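Local atomic coordinates of MdcC (Pseudomonas fluorescens, PDB entry 5VIT), a protein that probably serves as the acyl carrier subunit of malonate decarboxylase, carrying acetyl and malonyl groups as thioesters on a phosphoribosyl-dephospho-CoA prosthetic group. Residues S5-A10 against K39-V44; G26-L31 against I73-F78. All coordinates share one frame; numbering follows the deposited sequence.

Interaction 1: residues S5-A10 against K39-V44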
# COMPACT_ATOMS: atom_id res chain seq x y z
N SER B 5 -29.71 9.91 3.18
CA SER B 5 -29.85 8.77 4.07
C SER B 5 -29.25 7.55 3.43
O SER B 5 -29.41 7.34 2.23
CB SER B 5 -31.31 8.52 4.41
OG SER B 5 -31.86 9.68 5.02
N PHE B 6 -28.56 6.75 4.22
CA PHE B 6 -27.94 5.54 3.70
C PHE B 6 -28.22 4.42 4.66
O PHE B 6 -28.45 4.65 5.85
CB PHE B 6 -26.43 5.71 3.52
CG PHE B 6 -26.05 6.86 2.63
CD1 PHE B 6 -26.01 8.15 3.13
CD2 PHE B 6 -25.75 6.65 1.30
CE1 PHE B 6 -25.69 9.21 2.32
CE2 PHE B 6 -25.41 7.71 0.48
CZ PHE B 6 -25.37 8.99 1.00
N GLU B 7 -28.20 3.19 4.15
CA GLU B 7 -28.41 2.04 5.00
C GLU B 7 -27.58 0.86 4.52
O GLU B 7 -27.41 0.63 3.31
CB GLU B 7 -29.89 1.69 5.07
CG GLU B 7 -30.20 0.52 5.97
CD GLU B 7 -31.68 0.32 6.15
OE1 GLU B 7 -32.11 -0.86 6.25
OE2 GLU B 7 -32.42 1.33 6.21
N PHE B 8 -27.02 0.13 5.46
CA PHE B 8 -26.10 -0.93 5.13
C PHE B 8 -26.34 -2.10 6.03
O PHE B 8 -26.82 -1.92 7.15
CB PHE B 8 -24.64 -0.46 5.23
CG PHE B 8 -24.29 0.56 4.20
CD1 PHE B 8 -24.35 1.91 4.50
CD2 PHE B 8 -23.94 0.17 2.92
CE1 PHE B 8 -24.05 2.85 3.54
CE2 PHE B 8 -23.64 1.10 1.96
CZ PHE B 8 -23.70 2.44 2.27
N PRO B 9 -26.02 -3.31 5.54
CA PRO B 9 -26.08 -4.51 6.39
C PRO B 9 -25.04 -4.41 7.49
O PRO B 9 -23.90 -4.05 7.23
CB PRO B 9 -25.76 -5.65 5.41
CG PRO B 9 -24.98 -4.98 4.31
CD PRO B 9 -25.60 -3.62 4.17
N ALA B 10 -25.44 -4.73 8.72
CA ALA B 10 -24.52 -4.66 9.85
C ALA B 10 -24.72 -5.85 10.79
O ALA B 10 -25.59 -6.68 10.57
CB ALA B 10 -24.70 -3.35 10.60
N LYS B 39 -28.47 -3.80 10.93
CA LYS B 39 -28.65 -2.57 10.17
C LYS B 39 -27.78 -1.39 10.63
O LYS B 39 -27.62 -1.12 11.82
CB LYS B 39 -30.13 -2.17 10.23
CG LYS B 39 -30.55 -1.24 9.13
CD LYS B 39 -31.97 -0.75 9.35
CE LYS B 39 -32.97 -1.89 9.32
NZ LYS B 39 -34.35 -1.35 9.38
N LEU B 40 -27.20 -0.69 9.66
CA LEU B 40 -26.45 0.52 9.93
C LEU B 40 -27.12 1.66 9.20
O LEU B 40 -27.16 1.67 7.96
CB LEU B 40 -25.01 0.38 9.46
CG LEU B 40 -24.13 1.64 9.56
CD1 LEU B 40 -23.66 1.87 10.98
CD2 LEU B 40 -22.95 1.50 8.63
N SER B 41 -27.67 2.61 9.95
CA SER B 41 -28.39 3.75 9.37
C SER B 41 -27.54 5.00 9.44
O SER B 41 -27.09 5.39 10.51
CB SER B 41 -29.72 3.99 10.10
OG SER B 41 -30.65 2.95 9.81
N ILE B 42 -27.34 5.65 8.30
CA ILE B 42 -26.51 6.84 8.23
C ILE B 42 -27.28 8.01 7.65
O ILE B 42 -27.88 7.91 6.57
CB ILE B 42 -25.24 6.61 7.38
CG1 ILE B 42 -24.41 5.45 7.94
CG2 ILE B 42 -24.42 7.90 7.30
CD1 ILE B 42 -23.31 4.95 7.00
N GLN B 43 -27.27 9.11 8.39
CA GLN B 43 -27.83 10.37 7.93
C GLN B 43 -26.69 11.34 7.66
O GLN B 43 -25.82 11.52 8.52
CB GLN B 43 -28.78 10.93 8.97
CG GLN B 43 -29.57 12.11 8.52
CD GLN B 43 -30.93 11.71 8.00
OE1 GLN B 43 -31.18 10.52 7.72
NE2 GLN B 43 -31.83 12.68 7.91
N VAL B 44 -26.68 11.96 6.49
CA VAL B 44 -25.66 12.95 6.15
C VAL B 44 -26.30 14.28 5.83
O VAL B 44 -27.21 14.36 4.99
CB VAL B 44 -24.79 12.53 4.93
CG1 VAL B 44 -23.82 13.65 4.54
CG2 VAL B 44 -24.02 11.25 5.20

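Interaction 2: residues G26-L31 against I73-F78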
# COMPACT_ATOMS: atom_id res chain seq x y z
N GLY B 26 -14.58 22.71 5.63
CA GLY B 26 -13.61 21.71 5.20
C GLY B 26 -13.50 20.56 6.18
O GLY B 26 -12.56 19.77 6.13
N ASP B 27 -14.48 20.47 7.08
CA ASP B 27 -14.47 19.44 8.12
C ASP B 27 -15.89 18.92 8.36
O ASP B 27 -16.84 19.43 7.77
CB ASP B 27 -13.86 20.00 9.42
CG ASP B 27 -13.34 18.91 10.35
OD1 ASP B 27 -12.80 19.25 11.43
OD2 ASP B 27 -13.48 17.71 10.01
N LEU B 28 -16.02 17.91 9.22
CA LEU B 28 -17.33 17.36 9.56
C LEU B 28 -17.30 16.84 10.99
O LEU B 28 -16.23 16.53 11.52
CB LEU B 28 -17.71 16.21 8.61
CG LEU B 28 -16.95 14.89 8.80
CD1 LEU B 28 -17.66 13.76 8.09
CD2 LEU B 28 -15.45 14.99 8.31
N GLU B 29 -18.47 16.72 11.61
CA GLU B 29 -18.58 15.95 12.85
C GLU B 29 -19.35 14.67 12.58
O GLU B 29 -20.17 14.62 11.68
CB GLU B 29 -19.26 16.75 13.97
CG GLU B 29 -20.77 16.95 13.75
CD GLU B 29 -21.43 17.78 14.85
OE1 GLU B 29 -22.65 18.04 14.75
OE2 GLU B 29 -20.73 18.18 15.82
N VAL B 30 -19.08 13.64 13.37
CA VAL B 30 -19.79 12.38 13.21
C VAL B 30 -20.27 11.91 14.58
O VAL B 30 -19.47 11.78 15.52
CB VAL B 30 -18.89 11.30 12.53
CG1 VAL B 30 -19.64 9.99 12.43
CG2 VAL B 30 -18.46 11.75 11.13
N LEU B 31 -21.57 11.68 14.70
CA LEU B 31 -22.15 11.11 15.92
C LEU B 31 -22.35 9.62 15.68
O LEU B 31 -22.90 9.24 14.64
CB LEU B 31 -23.50 11.76 16.26
CG LEU B 31 -23.70 13.20 16.75
CD1 LEU B 31 -23.34 13.31 18.21
CD2 LEU B 31 -22.96 14.23 15.91
N ILE B 73 -25.67 6.56 12.76
CA ILE B 73 -24.60 7.51 12.48
C ILE B 73 -25.21 8.76 11.92
O ILE B 73 -25.96 8.73 10.94
CB ILE B 73 -23.55 6.94 11.51
CG1 ILE B 73 -22.76 5.82 12.17
CG2 ILE B 73 -22.58 8.05 11.06
CD1 ILE B 73 -21.61 5.29 11.32
N ASP B 74 -24.89 9.87 12.57
CA ASP B 74 -25.34 11.17 12.12
C ASP B 74 -24.12 12.02 11.74
O ASP B 74 -23.20 12.22 12.54
CB ASP B 74 -26.18 11.85 13.19
CG ASP B 74 -27.19 12.81 12.63
OD1 ASP B 74 -27.06 13.21 11.44
OD2 ASP B 74 -28.12 13.19 13.38
N ILE B 75 -24.11 12.50 10.50
CA ILE B 75 -22.98 13.25 9.99
C ILE B 75 -23.41 14.67 9.65
O ILE B 75 -24.45 14.87 9.03
CB ILE B 75 -22.39 12.56 8.74
CG1 ILE B 75 -21.70 11.26 9.13
CG2 ILE B 75 -21.43 13.49 8.02
CD1 ILE B 75 -21.28 10.43 7.96
N HIS B 76 -22.61 15.64 10.09
CA HIS B 76 -22.80 17.03 9.70
C HIS B 76 -21.53 17.50 9.04
O HIS B 76 -20.52 17.72 9.72
CB HIS B 76 -23.16 17.92 10.91
CG HIS B 76 -24.38 17.46 11.65
ND1 HIS B 76 -24.38 17.17 12.99
CD2 HIS B 76 -25.65 17.24 11.22
CE1 HIS B 76 -25.59 16.79 13.37
NE2 HIS B 76 -26.38 16.81 12.31
N ASP B 77 -21.58 17.62 7.72
CA ASP B 77 -20.41 17.94 6.92
C ASP B 77 -20.45 19.34 6.30
O ASP B 77 -21.43 19.73 5.66
CB ASP B 77 -20.23 16.91 5.80
CG ASP B 77 -19.22 17.36 4.78
OD1 ASP B 77 -18.02 17.20 5.06
OD2 ASP B 77 -19.61 17.91 3.72
N PHE B 78 -19.35 20.06 6.46
CA PHE B 78 -19.17 21.39 5.87
C PHE B 78 -18.05 21.30 4.82
O PHE B 78 -17.05 22.02 4.88
CB PHE B 78 -18.83 22.41 6.99
CG PHE B 78 -18.94 23.86 6.58
CD1 PHE B 78 -19.26 24.24 5.27
CD2 PHE B 78 -18.72 24.87 7.53
CE1 PHE B 78 -19.35 25.58 4.92
CE2 PHE B 78 -18.80 26.21 7.18
CZ PHE B 78 -19.12 26.57 5.87

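Interaction 1: residues S5-A10 against K39-V44
I42 in the middle of one strand lies alongside F6 and F8 of the other where the edge strand 2-9 of a mixed β-sheet flanked by helices pairs antiparallel with strand 39-46. The short axes run 4.7 Å apart at 162°. Backbone bonds tie F6 to I42 and F8 to L40 in both directions, the straightest being I42 N to F6 O at 175°.

The side chains of F6, F8, L40 and I42 form one lumpy apolar face. Both phenylalanines carry CG beside the backbone N (chi1 -57° in F6), and their rings stand up from it as two bumps. The branched I42 suits a place beside both: its CB sits 4.1 Å from CB of F6, while its extended CG1 branch sends CD1 obliquely against CD1 and CE1 of the F8 ring. Further along the same strand, CG2 of V44 meets CE1 of F6 obliquely at 3.9 Å. Helix 52-62 packs over this face, and F59 meets F6 edge-to-face, as F63 from beyond the helix meets F8. Just past the end of strand 2-9, the small, buried A10 lets its CB come 3.9 Å from CB of L40.

The opposite face, bearing S5, E7, S41 and Q43, is polar. E7 stretches diagonally across the gap, and its carboxylate lies against the methylenes of K39, with OE1 3.1 Å from CD. K39 bends at chi3, yet its NZ stays 3.9 Å from OE1 of E7, a long salt bridge. At the far end Q43, bent at chi2, turns its amide back to S5, whose OG gives a 2.9 Å hydrogen bond to OE1 from above the amide plane.

Interaction 2: residues G26-L31 against I73-F78
E29 and H76 meet through their first torsions: CG of E29 stands between the backbone N and the carbonyl carbon (chi1 72°), and CG of H76 beside its own backbone N. The two side chains run side by side, and the extended glutamate brings OE1 within 2.6 Å of ND1 of H76. ND1 donates to the anti lone pair of OE1, from a carboxylate turned 50° against the imidazole. This His-carboxylate bond probably fixes the ring's rotation and biases H76 toward keeping a proton on ND1. Without the carboxylate, as with an alanine here, ND1 of H76 would probably lose this acceptor and the ring would be freer to turn about chi2.

The two residues form a hydrogen-bonded pair of an antiparallel ladder between strands 27-34 and 71-78, inside the five-stranded sheet. L31 and D74 are another such pair, and L31 N points almost straight at D74 O (176°). Between them lie V30 and I75, a non-hydrogen-bonded pair on the face that helices 52-62 and 82-96 pack against. There the branched V30 suits a place between two isoleucines, with CG2 3.8 Å from CG1 of I75 and CG1 3.8 Å from CG2 of I73. CD1 of L28 reaches CG2 of I75 on the same face.

D77, also on this buried face, has its carboxylate satisfied by OG1 of T46 and by the backbone N atoms of G79 and A80, and packs its CB 3.8 Å from CB of L28. L28 N donates a 2.7 Å hydrogen bond to OD2 of D27, approaching from above the carboxylate plane; OD2 also forms a salt bridge with R88. G26, whose positive phi favours glycine, donates its N to O of F78 at 2.7 Å.

In the fold
Interactions 1 and 2 are two antiparallel ladders of one sheet, joined by the parallel pairing of strands 39-46 and 71-78. Their centres lie about 15 Å apart, on opposite sides of the chain's centre, but Q43 links them directly: its N is 2.9 Å from O of I73 and its O is 2.8 Å from N of I75, probable hydrogen bonds both. CG1 of I42 also packs 4.0 Å from CB of I73, making the apolar face continuous beneath the helices. Along the chain the four segments alternate between the ladders. Residues 26-31 directly follow S25, where the prosthetic group is predicted to attach; the group itself is not present in this structure.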